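Local coordinates for uncharacterized ACR, COG1565 superfamily (Burkholderia thailandensis, PDB 4F3N), which is of unproven function but has a methyltransferase fold and probably transfers methyl groups from S-adenosyl-L-methionine, perhaps to arginine side chains of a protein, at residues 126-131 against 368-373; 184-189 against 197-202; 215-220 against 280-285; 295-300 against 361-366. All coordinates share one frame; numbering follows the deposited sequence.

In the fold
The contacts are spread through a seven-stranded sheet of strand order 3-2-1-4-5-7-6, the class I methyltransferase arrangement, and the helices packed on it. Interaction 2 lies at the edge strand 197-200. Interactions 3 and 4 lie near the middle, with centres about 15 Å apart. They touch: loop 215-220 bonds to the end of strand 293-298, close to Asn214, which binds S-adenosyl-L-homocysteine. Interaction 1 joins helix 118-136 to the end of helix 363-369, which interaction 4 also uses; their centres are about 13 Å apart. Along the chain, 2, 3 and 4 follow in series, all within the span bridged by 1. Interaction 1 thus brings the turn after helix 363-369 onto a helix over 230 residues earlier.

Interaction 1 of 4, residues 126-131 against 368-373; sequences ARPVAQ and LNAGIT
Arg127 and Pro128 both face Ala370, but they meet different parts of it. Pro128 meets its side chain, with Pro128 CD 3.8 Å from Ala370 CB and CG a little farther off. Arg127 runs past the carbonyl instead. Its CG stands anti to its own carbonyl carbon (chi1 -66°), and from there to NE the chain is extended. This lays the aliphatic part alongside the end of the other helix, with Arg127 CD 3.3 Å from Ala370 O. The guanidinium then lies oblique to two successive carbonyls. Arg127 NH1 is 3.9 Å from Gly371 O, too long for a direct bond. A water fills the role of go-between: it donates to Ala370 O at 3.0 Å and accepts a weak bond from Arg127 NH1 at 3.4 Å. Ala370 O and Gly371 O belong to the turn that ends helix 363-369. Gly371 closes it in a Schellman motif, with positive phi (98°) and its N bonded to Leu368 O at 3.1 Å. The same glycine is the N-cap residue of helix 372-376, so one residue ends a helix and starts the next. Its backbone angles favour glycine. Farther out, Arg127 NH2 makes a long, weak ion pair with Glu378. Asn369 and Gln131 are tied to the chain's C-terminal region, through Arg425 and Ala422 and through Asp421 respectively.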
loop_
_atom_site.group_PDB
_atom_site.type_symbol
_atom_site.label_atom_id
_atom_site.label_comp_id
_atom_site.label_asym_id
_atom_site.label_seq_id
_atom_site.Cartn_x
_atom_site.Cartn_y
_atom_site.Cartn_z
ATOM N N ALA A 126 1.057 16.455 -6.641
ATOM C CA ALA A 126 1.543 17.698 -6.044
ATOM C C ALA A 126 0.432 18.732 -5.905
ATOM O O ALA A 126 0.411 19.543 -4.964
ATOM C CB ALA A 126 2.764 18.246 -6.828
ATOM N N ARG A 127 -0.536 18.726 -6.820
ATOM C CA ARG A 127 -1.614 19.719 -6.729
ATOM C C ARG A 127 -2.535 19.591 -5.513
ATOM O O ARG A 127 -2.625 20.534 -4.713
ATOM C CB ARG A 127 -2.354 19.804 -8.049
ATOM C CG ARG A 127 -1.386 20.353 -9.094
ATOM C CD ARG A 127 -1.876 20.320 -10.516
ATOM N NE ARG A 127 -0.768 20.711 -11.408
ATOM C CZ ARG A 127 -0.911 21.023 -12.689
ATOM N NH1 ARG A 127 -2.115 20.985 -13.265
ATOM N NH2 ARG A 127 0.166 21.376 -13.397
ATOM N N PRO A 128 -3.188 18.427 -5.338
ATOM C CA PRO A 128 -3.908 18.257 -4.057
ATOM C C PRO A 128 -3.029 18.259 -2.816
ATOM O O PRO A 128 -3.495 18.679 -1.752
ATOM C CB PRO A 128 -4.653 16.909 -4.230
ATOM C CG PRO A 128 -3.949 16.215 -5.373
ATOM C CD PRO A 128 -3.343 17.269 -6.242
ATOM N N VAL A 129 -1.781 17.816 -2.892
ATOM C CA VAL A 129 -0.894 17.935 -1.745
ATOM C C VAL A 129 -0.712 19.412 -1.377
ATOM O O VAL A 129 -0.869 19.798 -0.232
ATOM C CB VAL A 129 0.440 17.222 -1.979
ATOM C CG1 VAL A 129 1.481 17.517 -0.883
ATOM C CG2 VAL A 129 0.154 15.710 -2.022
ATOM N N ALA A 130 -0.433 20.242 -2.361
ATOM C CA ALA A 130 -0.274 21.688 -2.099
ATOM C C ALA A 130 -1.577 22.301 -1.559
ATOM O O ALA A 130 -1.570 23.113 -0.618
ATOM C CB ALA A 130 0.212 22.390 -3.368
ATOM N N GLN A 131 -2.704 21.919 -2.139
ATOM C CA GLN A 131 -3.975 22.409 -1.665
ATOM C C GLN A 131 -4.232 22.015 -0.213
ATOM O O GLN A 131 -4.763 22.819 0.552
ATOM C CB GLN A 131 -5.127 21.963 -2.573
ATOM C CG GLN A 131 -6.394 22.734 -2.295
ATOM C CD GLN A 131 -7.513 22.479 -3.316
ATOM O OE1 GLN A 131 -7.696 21.367 -3.783
ATOM N NE2 GLN A 131 -8.262 23.531 -3.668
ATOM N N LEU A 368 -7.688 12.828 -12.816
ATOM C CA LEU A 368 -8.409 13.734 -13.707
ATOM C C LEU A 368 -8.778 15.072 -13.008
ATOM O O LEU A 368 -8.552 16.159 -13.553
ATOM C CB LEU A 368 -9.674 13.070 -14.230
ATOM C CG LEU A 368 -9.418 12.035 -15.307
ATOM C CD1 LEU A 368 -10.712 11.212 -15.483
ATOM C CD2 LEU A 368 -8.967 12.713 -16.603
ATOM N N ASN A 369 -9.384 14.963 -11.833
ATOM C CA ASN A 369 -9.757 16.136 -11.043
ATOM C C ASN A 369 -8.587 17.043 -10.709
ATOM O O ASN A 369 -8.708 18.295 -10.734
ATOM C CB ASN A 369 -10.463 15.691 -9.781
ATOM C CG ASN A 369 -11.881 15.182 -10.008
ATOM O OD1 ASN A 369 -12.478 15.351 -11.101
ATOM N ND2 ASN A 369 -12.465 14.563 -8.964
ATOM N N ALA A 370 -7.444 16.419 -10.468
ATOM C CA ALA A 370 -6.219 17.081 -10.090
ATOM C C ALA A 370 -5.475 17.661 -11.294
ATOM O O ALA A 370 -4.474 18.385 -11.129
ATOM C CB ALA A 370 -5.333 16.091 -9.314
ATOM N N GLY A 371 -5.967 17.432 -12.505
ATOM C CA GLY A 371 -5.380 18.094 -13.661
ATOM C C GLY A 371 -4.379 17.322 -14.480
ATOM O O GLY A 371 -3.606 17.941 -15.203
ATOM N N ILE A 372 -4.401 15.989 -14.438
ATOM C CA ILE A 372 -3.410 15.199 -15.211
ATOM C C ILE A 372 -3.440 15.495 -16.716
ATOM O O ILE A 372 -2.387 15.454 -17.376
ATOM C CB ILE A 372 -3.483 13.677 -14.944
ATOM C CG1 ILE A 372 -2.223 12.974 -15.454
ATOM C CG2 ILE A 372 -4.773 13.053 -15.526
ATOM C CD1 ILE A 372 -2.133 11.520 -14.955
ATOM N N THR A 373 -4.629 15.718 -17.277
ATOM C CA THR A 373 -4.706 15.952 -18.714
ATOM C C THR A 373 -4.123 17.311 -19.035
ATOM O O THR A 373 -3.592 17.507 -20.129
ATOM C CB THR A 373 -6.115 15.796 -19.291
ATOM O OG1 THR A 373 -7.004 16.732 -18.700
ATOM C CG2 THR A 373 -6.640 14.367 -19.038
HETATM O O HOH W 1 -5.100 21.302 -11.727
#

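Interaction 2 of 4, residues 184-189 against 197-202; sequences ETLGAQ and VRWLDA
Leu186 points one methyl, CD1, into the angle between Val197 and Trp199. Leu186 CD1 is 3.8 Å from Val197 CG2, and the two side chains approach tip to tip. The other valine methyl is equally near, so CD1 sits against both branches. The same methyl meets the six-membered part of the indole, with Leu186 CD1 3.8 Å from Trp199 CZ2 and slightly farther from CH2. Its approach to the ring is oblique. Leu186 CD2 takes a lesser part and touches only Val197 CG2 within the contact, at 4.1 Å.

The valine also supports the indole. With CG1 anti to the backbone N (chi1 180°), Val197 places this methyl under one face of the Trp199 ring, near the rim. At the other end of the indole, Trp199 NE1 is hydrogen-bonded to Gln182 OE1, one helical turn before Leu186. Ring and helix are therefore joined by a polar bond as well as by the leucine. Arg198 folds back onto the neighbouring backbone: its NH1 donates to Val197 O at 2.8 Å, nearly straight at 159°, from above the carbonyl plane. The same nitrogen also bonds Ala195 O.

The contact closes the beta-alpha-beta unit 168-172, 179-189, 197-200. Strand 197-200 is the edge strand and pairs with strand 168-172 through Arg198 and Leu200. Helix 150-161 adds to the apolar layer, with Leu156 touching both Leu186 and Val197 and Ala153 touching Leu186.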
loop_
_atom_site.group_PDB
_atom_site.type_symbol
_atom_site.label_atom_id
_atom_site.label_comp_id
_atom_site.label_asym_id
_atom_site.label_seq_id
_atom_site.Cartn_x
_atom_site.Cartn_y
_atom_site.Cartn_z
ATOM N N GLU A 184 20.171 7.830 -2.655
ATOM C CA GLU A 184 20.821 7.825 -3.969
ATOM C C GLU A 184 19.912 8.413 -5.048
ATOM O O GLU A 184 20.343 9.271 -5.803
ATOM C CB GLU A 184 21.193 6.390 -4.354
ATOM C CG GLU A 184 22.129 6.303 -5.548
ATOM C CD GLU A 184 22.308 4.885 -6.071
ATOM O OE1 GLU A 184 21.702 3.924 -5.521
ATOM O OE2 GLU A 184 23.040 4.740 -7.079
ATOM N N THR A 185 18.648 7.976 -5.052
ATOM C CA THR A 185 17.633 8.434 -6.012
ATOM C C THR A 185 17.418 9.946 -5.856
ATOM O O THR A 185 17.422 10.692 -6.826
ATOM C CB THR A 185 16.293 7.697 -5.799
ATOM O OG1 THR A 185 16.459 6.296 -6.039
ATOM C CG2 THR A 185 15.186 8.231 -6.704
ATOM N N LEU A 186 17.248 10.392 -4.625
ATOM C CA LEU A 186 17.058 11.825 -4.360
ATOM C C LEU A 186 18.268 12.668 -4.774
ATOM O O LEU A 186 18.124 13.788 -5.258
ATOM C CB LEU A 186 16.731 12.048 -2.874
ATOM C CG LEU A 186 15.310 11.665 -2.504
ATOM C CD1 LEU A 186 15.201 11.324 -1.018
ATOM C CD2 LEU A 186 14.309 12.762 -2.841
ATOM N N GLY A 187 19.465 12.168 -4.514
ATOM C CA GLY A 187 20.668 12.904 -4.893
ATOM C C GLY A 187 20.770 13.074 -6.396
ATOM O O GLY A 187 21.183 14.130 -6.878
ATOM N N ALA A 188 20.370 12.032 -7.123
ATOM C CA ALA A 188 20.424 11.978 -8.581
ATOM C C ALA A 188 19.301 12.775 -9.251
ATOM O O ALA A 188 19.535 13.465 -10.244
ATOM C CB ALA A 188 20.357 10.526 -9.031
ATOM N N GLN A 189 18.096 12.682 -8.706
ATOM C CA GLN A 189 16.891 13.194 -9.360
ATOM C C GLN A 189 16.327 14.496 -8.792
ATOM O O GLN A 189 15.529 15.150 -9.455
ATOM C CB GLN A 189 15.813 12.107 -9.331
ATOM C CG GLN A 189 16.186 10.903 -10.176
ATOM C CD GLN A 189 15.092 9.836 -10.245
ATOM O OE1 GLN A 189 13.883 10.139 -10.167
ATOM N NE2 GLN A 189 15.511 8.576 -10.405
ATOM N N VAL A 197 15.270 16.369 2.962
ATOM C CA VAL A 197 14.743 15.042 3.289
ATOM C C VAL A 197 15.356 14.531 4.588
ATOM O O VAL A 197 16.577 14.671 4.812
ATOM C CB VAL A 197 14.979 14.047 2.136
ATOM C CG1 VAL A 197 14.441 12.678 2.488
ATOM C CG2 VAL A 197 14.350 14.571 0.832
ATOM N N ARG A 198 14.530 13.986 5.474
ATOM C CA ARG A 198 15.021 13.340 6.674
ATOM C C ARG A 198 14.331 12.004 6.802
ATOM O O ARG A 198 13.143 11.860 6.409
ATOM C CB ARG A 198 14.753 14.202 7.913
ATOM C CG ARG A 198 15.556 15.496 7.971
ATOM C CD ARG A 198 17.034 15.226 8.163
ATOM N NE ARG A 198 17.795 16.473 8.273
ATOM C CZ ARG A 198 18.217 17.202 7.243
ATOM N NH1 ARG A 198 17.964 16.845 5.988
ATOM N NH2 ARG A 198 18.922 18.322 7.469
ATOM N N TRP A 199 15.037 11.015 7.336
ATOM C CA TRP A 199 14.480 9.696 7.524
ATOM C C TRP A 199 14.192 9.409 8.989
ATOM O O TRP A 199 14.961 9.785 9.882
ATOM C CB TRP A 199 15.454 8.660 6.990
ATOM C CG TRP A 199 15.479 8.559 5.486
ATOM C CD1 TRP A 199 14.786 7.639 4.671
ATOM C CD2 TRP A 199 16.213 9.412 4.533
ATOM N NE1 TRP A 199 15.048 7.872 3.363
ATOM C CE2 TRP A 199 15.905 8.901 3.207
ATOM C CE3 TRP A 199 17.094 10.480 4.661
ATOM C CZ2 TRP A 199 16.451 9.449 2.065
ATOM C CZ3 TRP A 199 17.625 11.048 3.502
ATOM C CH2 TRP A 199 17.298 10.535 2.226
ATOM N N LEU A 200 13.059 8.754 9.215
ATOM C CA LEU A 200 12.582 8.399 10.543
ATOM C C LEU A 200 12.538 6.895 10.722
ATOM O O LEU A 200 12.229 6.181 9.780
ATOM C CB LEU A 200 11.168 8.933 10.715
ATOM C CG LEU A 200 10.932 10.417 10.529
ATOM C CD1 LEU A 200 9.449 10.691 10.667
ATOM C CD2 LEU A 200 11.742 11.244 11.530
ATOM N N ASP A 201 12.787 6.437 11.951
ATOM C CA ASP A 201 12.763 5.024 12.259
ATOM C C ASP A 201 11.353 4.546 12.687
ATOM O O ASP A 201 11.096 3.339 12.738
ATOM C CB ASP A 201 13.731 4.722 13.398
ATOM C CG ASP A 201 15.180 5.030 13.025
ATOM O OD1 ASP A 201 15.435 5.270 11.842
ATOM O OD2 ASP A 201 16.055 5.024 13.908
ATOM N N ALA A 202 10.478 5.481 13.014
ATOM C CA ALA A 202 9.116 5.166 13.458
ATOM C C ALA A 202 8.215 6.359 13.227
ATOM O O ALA A 202 8.695 7.467 13.063
ATOM C CB ALA A 202 9.125 4.793 14.924
#

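Interaction 3 of 4, residues 215-220 against 280-285; sequences EVLDAM and AFVRTV
Ala280 O, in the helical turn that carries Phe281 toward Met220, is gripped by two donors from one residue. Thr284 N reaches it at 3.0 Å and Thr284 OG1 at 2.9 Å, from opposite faces of the carbonyl plane. The Thr284 hydroxyl thus spends its proton on the helix's own backbone. The contact itself is apolar. Met220 CE lies over the centre of the Phe281 ring, 3.5 Å from the centroid and 13° off the normal, a CH-pi contact. The sulfur is set to one side, with Met220 SD 4.4 Å from the centroid and oblique, a Met-aromatic contact. The methionine reaches the ring because its chain is fully extended beyond CG (chi2 -178°, chi3 -178°), and the two side chains cross at about a right angle. Under the opposite face of the ring, nearer the rim, is Val285 CG2. The phenyl group is thus held between two apolar groups. Leu217 adds a methyl beside it: CD2 is 3.7 Å from Phe281 CD2, oblique to the ring, and 3.9 Å from Val282 CG2. The loop 215-220 directly follows Asn214, a residue that binds S-adenosyl-L-homocysteine. Through this contact it rests on helix 276-288. Phe296 of strand 293-298 touches both Leu217 and Phe281, and Phe144 meets the Phe281 ring. Val282 packs against helix 343-352 and strand 407-414 on its other contacts.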
loop_
_atom_site.group_PDB
_atom_site.type_symbol
_atom_site.label_atom_id
_atom_site.label_comp_id
_atom_site.label_asym_id
_atom_site.label_seq_id
_atom_site.Cartn_x
_atom_site.Cartn_y
_atom_site.Cartn_z
ATOM N N GLU A 215 0.850 2.596 -2.213
ATOM C CA GLU A 215 1.050 1.158 -2.214
ATOM C C GLU A 215 1.778 0.621 -0.981
ATOM O O GLU A 215 2.670 -0.245 -1.103
ATOM C CB GLU A 215 1.763 0.769 -3.521
ATOM C CG GLU A 215 0.794 0.802 -4.673
ATOM C CD GLU A 215 1.395 0.252 -5.952
ATOM O OE1 GLU A 215 1.623 -0.939 -5.986
ATOM O OE2 GLU A 215 1.697 1.056 -6.833
ATOM N N VAL A 216 1.407 1.116 0.200
ATOM C CA VAL A 216 1.941 0.576 1.429
ATOM C C VAL A 216 0.931 -0.260 2.196
ATOM O O VAL A 216 1.341 -1.242 2.846
ATOM C CB VAL A 216 2.576 1.660 2.346
ATOM C CG1 VAL A 216 3.744 2.336 1.617
ATOM C CG2 VAL A 216 1.595 2.711 2.768
ATOM N N LEU A 217 -0.358 0.056 2.103
ATOM C CA LEU A 217 -1.376 -0.723 2.811
ATOM C C LEU A 217 -1.461 -2.153 2.298
ATOM O O LEU A 217 -1.640 -3.121 3.122
ATOM C CB LEU A 217 -2.733 -0.049 2.738
ATOM C CG LEU A 217 -2.875 1.331 3.418
ATOM C CD1 LEU A 217 -4.282 1.863 3.166
ATOM C CD2 LEU A 217 -2.535 1.352 4.925
ATOM N N ASP A 218 -1.235 -2.321 0.988
ATOM C CA ASP A 218 -1.344 -3.630 0.343
ATOM C C ASP A 218 -0.265 -4.615 0.784
ATOM O O ASP A 218 -0.427 -5.798 0.552
ATOM C CB ASP A 218 -1.379 -3.503 -1.183
ATOM C CG ASP A 218 -0.107 -2.952 -1.756
ATOM O OD1 ASP A 218 0.963 -3.500 -1.428
ATOM O OD2 ASP A 218 -0.143 -1.958 -2.541
ATOM N N ALA A 219 0.794 -4.131 1.431
ATOM C CA ALA A 219 1.939 -5.016 1.797
ATOM C C ALA A 219 2.005 -5.245 3.290
ATOM O O ALA A 219 2.926 -5.907 3.781
ATOM C CB ALA A 219 3.243 -4.428 1.320
ATOM N N MET A 220 1.006 -4.733 4.000
ATOM C CA MET A 220 0.912 -5.005 5.437
ATOM C C MET A 220 0.281 -6.384 5.690
ATOM O O MET A 220 -0.592 -6.830 4.940
ATOM C CB MET A 220 0.180 -3.892 6.122
ATOM C CG MET A 220 0.980 -2.609 5.976
ATOM S SD MET A 220 0.283 -1.200 6.794
ATOM C CE MET A 220 1.441 0.089 6.351
ATOM N N ALA A 280 -4.760 -0.957 11.953
ATOM C CA ALA A 280 -3.979 -0.508 13.089
ATOM C C ALA A 280 -3.123 0.639 12.645
ATOM O O ALA A 280 -3.004 1.645 13.353
ATOM C CB ALA A 280 -3.098 -1.634 13.612
ATOM N N PHE A 281 -2.546 0.492 11.447
ATOM C CA PHE A 281 -1.668 1.550 10.888
ATOM C C PHE A 281 -2.395 2.845 10.608
ATOM O O PHE A 281 -1.932 3.913 10.994
ATOM C CB PHE A 281 -1.016 1.029 9.614
ATOM C CG PHE A 281 -0.142 2.036 8.904
ATOM C CD1 PHE A 281 1.104 2.375 9.408
ATOM C CD2 PHE A 281 -0.560 2.630 7.737
ATOM C CE1 PHE A 281 1.898 3.319 8.770
ATOM C CE2 PHE A 281 0.265 3.553 7.071
ATOM C CZ PHE A 281 1.476 3.891 7.591
ATOM N N VAL A 282 -3.556 2.762 9.972
ATOM C CA VAL A 282 -4.346 3.949 9.676
ATOM C C VAL A 282 -4.837 4.627 10.960
ATOM O O VAL A 282 -4.782 5.851 11.078
ATOM C CB VAL A 282 -5.472 3.643 8.696
ATOM C CG1 VAL A 282 -6.464 4.839 8.514
ATOM C CG2 VAL A 282 -4.844 3.244 7.365
ATOM N N ARG A 283 -5.231 3.834 11.965
ATOM C CA ARG A 283 -5.579 4.437 13.241
ATOM C C ARG A 283 -4.409 5.222 13.787
ATOM O O ARG A 283 -4.615 6.316 14.290
ATOM C CB ARG A 283 -6.013 3.382 14.249
ATOM C CG ARG A 283 -7.351 2.757 13.910
ATOM C CD ARG A 283 -7.707 1.726 14.964
ATOM N NE ARG A 283 -9.042 1.177 14.772
ATOM C CZ ARG A 283 -9.496 0.060 15.340
ATOM N NH1 ARG A 283 -8.730 -0.660 16.161
ATOM N NH2 ARG A 283 -10.748 -0.324 15.117
ATOM N N THR A 284 -3.216 4.636 13.752
ATOM C CA THR A 284 -2.029 5.257 14.336
ATOM C C THR A 284 -1.702 6.547 13.594
ATOM O O THR A 284 -1.402 7.551 14.203
ATOM C CB THR A 284 -0.822 4.289 14.320
ATOM O OG1 THR A 284 -1.161 3.110 15.102
ATOM C CG2 THR A 284 0.418 4.945 14.820
ATOM N N VAL A 285 -1.746 6.503 12.268
ATOM C CA VAL A 285 -1.508 7.723 11.468
ATOM C C VAL A 285 -2.494 8.845 11.748
ATOM O O VAL A 285 -2.117 10.015 11.898
ATOM C CB VAL A 285 -1.510 7.377 9.964
ATOM C CG1 VAL A 285 -1.415 8.659 9.105
ATOM C CG2 VAL A 285 -0.379 6.389 9.686
#

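Interaction 4 of 4, residues 295-300 against 361-366; sequences FFIDYG and TSQARF
Phe366 and Phe295 bury the most surface here, and they meet ring to ring. The side chains cross at about a right angle. Phe295 CE1 comes to the edge of the Phe366 ring, near its plane, 4.0 Å from Phe366 CE1. Seen from Phe295, the same approach is oblique to its ring. Phe366 CG stands anti to the backbone N (chi1 179°), which carries the ring off the helix toward the sheet. Ile297, two residues along the strand from Phe295, is the third main partner. Its CG2 is 3.6 Å from Gln363 OE1, a van der Waals contact of a methyl with the amide oxygen. The extended glutamine side chain crosses the isoleucine at about a right angle. The amide's other end is anchored elsewhere: Gln363 NE2 bonds Leu397 O. The helix bearing both partners starts with a cap. Ser362 OG accepts from Arg365 N at 3.2 Å, a nearly straight bond, and Ser362 O accepts from Phe366 N at 2.9 Å. Ile297 also touches Asn214, so the contact borders the S-adenosyl-L-homocysteine site. Strand 293-298 lies inside the main sheet, between 210-214 and 407-414, while helix 363-369 follows edge strand 356-362 directly and packs over the strands beside it, with Phe366 on Val409 and Gln363 on Phe407.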
loop_
_atom_site.group_PDB
_atom_site.type_symbol
_atom_site.label_atom_id
_atom_site.label_comp_id
_atom_site.label_asym_id
_atom_site.label_seq_id
_atom_site.Cartn_x
_atom_site.Cartn_y
_atom_site.Cartn_z
ATOM N N PHE A 295 -3.068 10.897 2.617
ATOM C CA PHE A 295 -3.530 10.269 1.381
ATOM C C PHE A 295 -2.979 8.854 1.307
ATOM O O PHE A 295 -1.771 8.682 1.459
ATOM C CB PHE A 295 -2.993 10.999 0.161
ATOM C CG PHE A 295 -3.485 12.445 0.012
ATOM C CD1 PHE A 295 -4.585 12.740 -0.806
ATOM C CD2 PHE A 295 -2.843 13.457 0.661
ATOM C CE1 PHE A 295 -5.024 14.048 -0.992
ATOM C CE2 PHE A 295 -3.268 14.761 0.495
ATOM C CZ PHE A 295 -4.349 15.047 -0.337
ATOM N N PHE A 296 -3.856 7.874 1.089
ATOM C CA PHE A 296 -3.465 6.499 0.785
ATOM C C PHE A 296 -3.910 6.118 -0.599
ATOM O O PHE A 296 -5.068 6.319 -0.937
ATOM C CB PHE A 296 -4.036 5.538 1.827
ATOM C CG PHE A 296 -3.551 5.831 3.219
ATOM C CD1 PHE A 296 -2.271 5.464 3.629
ATOM C CD2 PHE A 296 -4.359 6.507 4.106
ATOM C CE1 PHE A 296 -1.834 5.727 4.938
ATOM C CE2 PHE A 296 -3.900 6.824 5.383
ATOM C CZ PHE A 296 -2.655 6.423 5.792
ATOM N N ILE A 297 -2.973 5.659 -1.422
ATOM C CA ILE A 297 -3.214 5.263 -2.786
ATOM C C ILE A 297 -2.970 3.770 -2.863
ATOM O O ILE A 297 -1.887 3.302 -2.462
ATOM C CB ILE A 297 -2.229 5.954 -3.759
ATOM C CG1 ILE A 297 -2.324 7.492 -3.554
ATOM C CG2 ILE A 297 -2.559 5.580 -5.227
ATOM C CD1 ILE A 297 -1.044 8.107 -3.033
ATOM N N ASP A 298 -3.952 3.022 -3.335
ATOM C CA ASP A 298 -3.779 1.573 -3.406
ATOM C C ASP A 298 -4.895 0.924 -4.177
ATOM O O ASP A 298 -5.973 1.496 -4.392
ATOM C CB ASP A 298 -3.700 0.983 -1.990
ATOM C CG ASP A 298 -2.571 0.015 -1.787
ATOM O OD1 ASP A 298 -2.270 -0.802 -2.714
ATOM O OD2 ASP A 298 -1.960 0.061 -0.689
ATOM N N TYR A 299 -4.628 -0.307 -4.581
ATOM C CA TYR A 299 -5.646 -1.128 -5.221
ATOM C C TYR A 299 -6.542 -1.820 -4.209
ATOM O O TYR A 299 -6.103 -2.316 -3.151
ATOM C CB TYR A 299 -4.991 -2.107 -6.180
ATOM C CG TYR A 299 -3.757 -2.842 -5.650
ATOM C CD1 TYR A 299 -2.458 -2.329 -5.852
ATOM C CD2 TYR A 299 -3.878 -4.035 -4.964
ATOM C CE1 TYR A 299 -1.335 -3.009 -5.412
ATOM C CE2 TYR A 299 -2.738 -4.716 -4.488
ATOM C CZ TYR A 299 -1.482 -4.198 -4.726
ATOM O OH TYR A 299 -0.361 -4.854 -4.265
ATOM N N GLY A 300 -7.819 -1.786 -4.488
ATOM C CA GLY A 300 -8.822 -2.367 -3.606
ATOM C C GLY A 300 -10.214 -1.813 -3.797
ATOM O O GLY A 300 -10.501 -1.214 -4.841
ATOM N N THR A 361 -12.181 8.124 -3.908
ATOM C CA THR A 361 -12.577 7.989 -5.292
ATOM C C THR A 361 -11.571 7.123 -6.019
ATOM O O THR A 361 -10.594 6.653 -5.406
ATOM C CB THR A 361 -12.781 9.365 -5.968
ATOM O OG1 THR A 361 -13.493 9.172 -7.203
ATOM C CG2 THR A 361 -11.441 10.050 -6.186
ATOM N N SER A 362 -11.800 6.862 -7.298
ATOM C CA SER A 362 -10.867 6.044 -8.066
ATOM C C SER A 362 -9.634 6.877 -8.411
ATOM O O SER A 362 -9.661 8.101 -8.454
ATOM C CB SER A 362 -11.516 5.471 -9.309
ATOM O OG SER A 362 -11.639 6.443 -10.319
ATOM N N GLN A 363 -8.496 6.218 -8.594
ATOM C CA GLN A 363 -7.307 6.947 -9.055
ATOM C C GLN A 363 -7.579 7.737 -10.324
ATOM O O GLN A 363 -7.100 8.848 -10.472
ATOM C CB GLN A 363 -6.166 5.945 -9.336
ATOM C CG GLN A 363 -4.930 6.617 -9.903
ATOM C CD GLN A 363 -3.712 5.728 -9.820
ATOM O OE1 GLN A 363 -3.159 5.536 -8.745
ATOM N NE2 GLN A 363 -3.275 5.178 -10.971
ATOM N N ALA A 364 -8.323 7.167 -11.263
ATOM C CA ALA A 364 -8.660 7.919 -12.490
ATOM C C ALA A 364 -9.351 9.241 -12.184
ATOM O O ALA A 364 -8.951 10.301 -12.669
ATOM C CB ALA A 364 -9.539 7.107 -13.432
ATOM N N ARG A 365 -10.373 9.184 -11.345
ATOM C CA ARG A 365 -11.163 10.362 -11.053
ATOM C C ARG A 365 -10.306 11.357 -10.281
ATOM O O ARG A 365 -10.352 12.545 -10.545
ATOM C CB ARG A 365 -12.368 9.944 -10.238
ATOM C CG ARG A 365 -13.336 11.037 -9.896
ATOM C CD ARG A 365 -14.094 11.481 -11.118
ATOM N NE ARG A 365 -13.396 12.515 -11.824
ATOM C CZ ARG A 365 -13.898 13.160 -12.870
ATOM N NH1 ARG A 365 -13.171 14.097 -13.457
ATOM N NH2 ARG A 365 -15.115 12.842 -13.345
ATOM N N PHE A 366 -9.482 10.875 -9.350
ATOM C CA PHE A 366 -8.624 11.748 -8.539
ATOM C C PHE A 366 -7.619 12.495 -9.447
ATOM O O PHE A 366 -7.475 13.720 -9.364
ATOM C CB PHE A 366 -7.904 10.895 -7.490
ATOM C CG PHE A 366 -6.958 11.655 -6.588
ATOM C CD1 PHE A 366 -7.406 12.209 -5.380
ATOM C CD2 PHE A 366 -5.625 11.764 -6.914
ATOM C CE1 PHE A 366 -6.513 12.844 -4.509
ATOM C CE2 PHE A 366 -4.753 12.400 -6.051
ATOM C CZ PHE A 366 -5.196 12.935 -4.847
#